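Protein P47 (PDB 6EKT) may form part of a progenitor toxin complex that protects botulinum neurotoxin during its passage through the host gastrointestinal tract, and resembles tubular lipid-binding proteins. Local coordinates at residues F93-L102 / L150-L161. Sequence-based numbering, arbitrary orientation.
Sequences FKVRNTTVDL and LQEEDEFYFNKL
A beta hairpin, strands 91-94 and 99-101 with the turn between them, packs here on the first turns of helix 152-168, with Phe-93 set against Asp-154, Tyr-157, Phe-158 and Leu-161. Phe-93 and Val-100 form a hydrogen-bonded antiparallel pair; Val-100 CB lies over one face of the Phe-93 ring and Phe-158 CA over the opposite one, both toward the rim. CG of Phe-93 lies between its backbone N and carbonyl carbon (chi1 72°), which stands the ring alongside its own hairpin and carries CZ to within 3.3 Å of Asp-154 O. Phe-93 CE1 meets Phe-158 CB at 3.7 Å, and its CD2 touches Leu-161 CD1. Val-100 CG2 packs 3.5 Å from Asp-154 OD1, its CG1 4.0 Å from Leu-150 CD2. Toward the turn, Val-95 CG1 sits over the Tyr-157 ring in a CH-pi contact, 4.0 Å from the centroid. At the other end, Leu-102 CD1 meets the edge of the Phe-158 ring, 3.7 Å from Phe-158 CE1, while Leu-150 CD1 lies over one face of that ring. No hydrogen bond joins hairpin and helix. Ile-64 of the adjoining strand 62-68 touches both Phe-93 and Leu-161. The motif is a helix packed on the outer hairpin of a four-stranded antiparallel sheet, at one end of this elongated TULIP-family protein.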
loop_
_atom_site.group_PDB
_atom_site.type_symbol
_atom_site.label_atom_id
_atom_site.label_comp_id
_atom_site.label_asym_id
_atom_site.label_seq_id
_atom_site.Cartn_x
_atom_site.Cartn_y
_atom_site.Cartn_z
ATOM N N PHE A 93 32.314 -0.408 -32.050
ATOM C CA PHE A 93 31.475 -0.483 -33.237
ATOM C C PHE A 93 32.284 -0.143 -34.486
ATOM O O PHE A 93 33.307 0.541 -34.400
ATOM C CB PHE A 93 30.184 0.335 -33.107
ATOM C CG PHE A 93 30.373 1.826 -33.169
ATOM C CD1 PHE A 93 30.649 2.561 -32.014
ATOM C CD2 PHE A 93 30.221 2.514 -34.380
ATOM C CE1 PHE A 93 30.793 3.949 -32.066
ATOM C CE2 PHE A 93 30.365 3.900 -34.438
ATOM C CZ PHE A 93 30.648 4.617 -33.279
ATOM N N LYS A 94 31.822 -0.670 -35.604
ATOM C CA LYS A 94 32.459 -0.511 -36.894
ATOM C C LYS A 94 31.472 -0.086 -37.939
ATOM O O LYS A 94 30.446 -0.693 -38.082
ATOM C CB LYS A 94 33.060 -1.847 -37.313
ATOM C CG LYS A 94 34.019 -1.794 -38.491
ATOM C CD LYS A 94 34.903 -3.036 -38.537
ATOM C CE LYS A 94 35.779 -3.052 -39.784
ATOM N NZ LYS A 94 36.388 -4.392 -40.045
ATOM N N VAL A 95 31.820 0.944 -38.695
ATOM C CA VAL A 95 30.959 1.447 -39.732
ATOM C C VAL A 95 31.569 1.495 -41.140
ATOM O O VAL A 95 31.422 0.565 -41.879
ATOM C CB VAL A 95 30.311 2.825 -39.352
ATOM C CG1 VAL A 95 29.315 3.282 -40.398
ATOM C CG2 VAL A 95 29.530 2.698 -38.065
ATOM N N ARG A 96 32.258 2.562 -41.502
ATOM C CA ARG A 96 32.718 2.702 -42.894
ATOM C C ARG A 96 34.192 2.370 -42.989
ATOM O O ARG A 96 35.016 3.143 -43.450
ATOM C CB ARG A 96 32.365 4.107 -43.421
ATOM C CG ARG A 96 30.890 4.285 -43.794
ATOM C CD ARG A 96 30.318 5.655 -43.441
ATOM N NE ARG A 96 31.302 6.679 -43.716
ATOM C CZ ARG A 96 31.054 7.949 -44.003
ATOM N NH1 ARG A 96 29.817 8.403 -44.036
ATOM N NH2 ARG A 96 32.083 8.771 -44.241
ATOM N N ASN A 97 34.489 1.148 -42.613
ATOM C CA ASN A 97 35.873 0.680 -42.465
ATOM C C ASN A 97 36.574 1.387 -41.286
ATOM O O ASN A 97 37.799 1.318 -41.150
ATOM C CB ASN A 97 36.667 0.856 -43.784
ATOM C CG ASN A 97 37.292 -0.437 -44.280
ATOM O OD1 ASN A 97 37.724 -1.291 -43.493
ATOM N ND2 ASN A 97 37.354 -0.586 -45.603
ATOM N N THR A 98 35.782 2.050 -40.434
ATOM C CA THR A 98 36.274 2.737 -39.235
ATOM C C THR A 98 35.731 2.019 -38.007
ATOM O O THR A 98 34.525 1.785 -37.908
ATOM C CB THR A 98 35.811 4.212 -39.174
ATOM O OG1 THR A 98 36.004 4.839 -40.448
ATOM C CG2 THR A 98 36.584 4.989 -38.110
ATOM N N THR A 99 36.630 1.677 -37.089
ATOM C CA THR A 99 36.262 1.072 -35.813
ATOM C C THR A 99 36.446 2.088 -34.677
ATOM O O THR A 99 37.438 2.834 -34.648
ATOM C CB THR A 99 37.087 -0.201 -35.524
ATOM O OG1 THR A 99 38.460 0.156 -35.360
ATOM C CG2 THR A 99 36.984 -1.194 -36.668
ATOM N N VAL A 100 35.473 2.117 -33.760
ATOM C CA VAL A 100 35.506 3.011 -32.598
ATOM C C VAL A 100 35.466 2.148 -31.334
ATOM O O VAL A 100 34.629 1.251 -31.217
ATOM C CB VAL A 100 34.342 4.050 -32.622
ATOM C CG1 VAL A 100 34.321 4.911 -31.356
ATOM C CG2 VAL A 100 34.422 4.945 -33.852
ATOM N N ASP A 101 36.371 2.433 -30.399
ATOM C CA ASP A 101 36.470 1.700 -29.147
ATOM C C ASP A 101 35.390 2.159 -28.161
ATOM O O ASP A 101 35.218 3.359 -27.943
ATOM C CB ASP A 101 37.872 1.877 -28.548
ATOM C CG ASP A 101 38.191 0.859 -27.449
ATOM O OD1 ASP A 101 37.288 0.127 -26.975
ATOM O OD2 ASP A 101 39.374 0.793 -27.052
ATOM N N LEU A 102 34.678 1.193 -27.576
ATOM C CA LEU A 102 33.600 1.488 -26.615
ATOM C C LEU A 102 33.947 1.273 -25.135
ATOM O O LEU A 102 33.086 1.450 -24.260
ATOM C CB LEU A 102 32.298 0.758 -26.997
ATOM C CG LEU A 102 31.617 1.184 -28.306
ATOM C CD1 LEU A 102 30.337 0.387 -28.512
ATOM C CD2 LEU A 102 31.352 2.685 -28.363
ATOM N N LEU A 150 32.209 10.294 -27.091
ATOM C CA LEU A 150 31.602 10.183 -28.418
ATOM C C LEU A 150 31.121 11.537 -28.938
ATOM O O LEU A 150 30.438 12.283 -28.223
ATOM C CB LEU A 150 30.478 9.140 -28.434
ATOM C CG LEU A 150 30.915 7.687 -28.230
ATOM C CD1 LEU A 150 29.720 6.861 -27.802
ATOM C CD2 LEU A 150 31.576 7.064 -29.453
ATOM N N GLN A 151 31.492 11.851 -30.181
ATOM C CA GLN A 151 31.071 13.100 -30.814
ATOM C C GLN A 151 30.708 12.963 -32.293
ATOM O O GLN A 151 31.100 11.998 -32.949
ATOM C CB GLN A 151 32.124 14.187 -30.606
ATOM C CG GLN A 151 31.926 14.941 -29.304
ATOM C CD GLN A 151 32.453 16.353 -29.361
ATOM O OE1 GLN A 151 33.665 16.575 -29.464
ATOM N NE2 GLN A 151 31.543 17.328 -29.285
ATOM N N GLU A 152 29.932 13.933 -32.781
ATOM C CA GLU A 152 29.601 14.100 -34.209
ATOM C C GLU A 152 29.129 12.788 -34.862
ATOM O O GLU A 152 28.218 12.137 -34.321
ATOM C CB GLU A 152 30.767 14.771 -34.969
ATOM C CG GLU A 152 30.998 16.220 -34.554
ATOM C CD GLU A 152 32.424 16.694 -34.784
ATOM O OE1 GLU A 152 32.594 17.808 -35.329
ATOM O OE2 GLU A 152 33.376 15.962 -34.418
ATOM N N GLU A 153 29.747 12.406 -35.990
ATOM C CA GLU A 153 29.426 11.157 -36.708
ATOM C C GLU A 153 29.476 9.927 -35.792
ATOM O O GLU A 153 28.575 9.079 -35.867
ATOM C CB GLU A 153 30.335 10.925 -37.936
ATOM C CG GLU A 153 30.145 11.887 -39.117
ATOM C CD GLU A 153 30.831 13.239 -38.912
ATOM O OE1 GLU A 153 31.733 13.331 -38.046
ATOM O OE2 GLU A 153 30.456 14.218 -39.596
ATOM N N ASP A 154 30.517 9.830 -34.943
ATOM C CA ASP A 154 30.645 8.712 -33.988
ATOM C C ASP A 154 29.415 8.550 -33.097
ATOM O O ASP A 154 28.916 7.431 -32.942
ATOM C CB ASP A 154 31.883 8.846 -33.093
ATOM C CG ASP A 154 33.179 8.470 -33.799
ATOM O OD1 ASP A 154 33.169 8.037 -34.969
ATOM O OD2 ASP A 154 34.228 8.590 -33.149
ATOM N N GLU A 155 28.956 9.659 -32.519
ATOM C CA GLU A 155 27.769 9.683 -31.669
ATOM C C GLU A 155 26.529 9.231 -32.441
ATOM O O GLU A 155 25.701 8.444 -31.934
ATOM C CB GLU A 155 27.575 11.096 -31.108
ATOM C CG GLU A 155 26.573 11.205 -29.984
ATOM C CD GLU A 155 26.747 12.478 -29.169
ATOM O OE1 GLU A 155 27.255 12.382 -28.041
ATOM O OE2 GLU A 155 26.395 13.572 -29.651
ATOM N N PHE A 156 26.414 9.725 -33.673
ATOM C CA PHE A 156 25.258 9.463 -34.524
ATOM C C PHE A 156 25.135 7.973 -34.825
ATOM O O PHE A 156 24.062 7.369 -34.621
ATOM C CB PHE A 156 25.376 10.284 -35.825
ATOM C CG PHE A 156 24.114 10.300 -36.643
ATOM C CD1 PHE A 156 23.095 11.214 -36.349
ATOM C CD2 PHE A 156 23.927 9.388 -37.683
ATOM C CE1 PHE A 156 21.908 11.220 -37.081
ATOM C CE2 PHE A 156 22.746 9.392 -38.422
ATOM C CZ PHE A 156 21.743 10.314 -38.123
ATOM N N TYR A 157 26.237 7.374 -35.290
ATOM C CA TYR A 157 26.252 5.934 -35.586
ATOM C C TYR A 157 26.120 5.038 -34.357
ATOM O O TYR A 157 25.452 3.984 -34.411
ATOM C CB TYR A 157 27.461 5.541 -36.450
ATOM C CG TYR A 157 27.297 6.016 -37.872
ATOM C CD1 TYR A 157 26.343 5.425 -38.727
ATOM C CD2 TYR A 157 28.063 7.074 -38.369
ATOM C CE1 TYR A 157 26.173 5.874 -40.042
ATOM C CE2 TYR A 157 27.901 7.521 -39.676
ATOM C CZ TYR A 157 26.963 6.919 -40.508
ATOM O OH TYR A 157 26.818 7.391 -41.806
ATOM N N PHE A 158 26.739 5.468 -33.260
ATOM C CA PHE A 158 26.642 4.745 -32.005
ATOM C C PHE A 158 25.179 4.647 -31.535
ATOM O O PHE A 158 24.717 3.562 -31.154
ATOM C CB PHE A 158 27.533 5.372 -30.916
ATOM C CG PHE A 158 27.363 4.736 -29.553
ATOM C CD1 PHE A 158 27.844 3.445 -29.295
ATOM C CD2 PHE A 158 26.724 5.430 -28.521
ATOM C CE1 PHE A 158 27.677 2.856 -28.043
ATOM C CE2 PHE A 158 26.569 4.849 -27.261
ATOM C CZ PHE A 158 27.041 3.563 -27.021
ATOM N N ASN A 159 24.467 5.769 -31.580
ATOM C CA ASN A 159 23.059 5.814 -31.157
ATOM C C ASN A 159 22.203 4.839 -31.920
ATOM O O ASN A 159 21.386 4.130 -31.318
ATOM C CB ASN A 159 22.487 7.223 -31.299
ATOM C CG ASN A 159 23.075 8.174 -30.284
ATOM O OD1 ASN A 159 23.719 7.742 -29.309
ATOM N ND2 ASN A 159 22.897 9.481 -30.517
ATOM N N LYS A 160 22.387 4.815 -33.237
ATOM C CA LYS A 160 21.662 3.893 -34.094
ATOM C C LYS A 160 21.992 2.441 -33.749
ATOM O O LYS A 160 21.078 1.635 -33.577
ATOM C CB LYS A 160 21.941 4.197 -35.567
ATOM C CG LYS A 160 21.132 3.357 -36.539
ATOM C CD LYS A 160 21.980 2.229 -37.128
ATOM C CE LYS A 160 21.264 1.532 -38.275
ATOM N NZ LYS A 160 21.788 0.141 -38.439
ATOM N N LEU A 161 23.282 2.125 -33.641
ATOM C CA LEU A 161 23.716 0.743 -33.405
ATOM C C LEU A 161 23.425 0.255 -31.983
ATOM O O LEU A 161 23.221 -0.944 -31.785
ATOM C CB LEU A 161 25.198 0.553 -33.752
ATOM C CG LEU A 161 25.526 0.617 -35.250
ATOM C CD1 LEU A 161 27.024 0.758 -35.472
ATOM C CD2 LEU A 161 25.006 -0.643 -35.942
#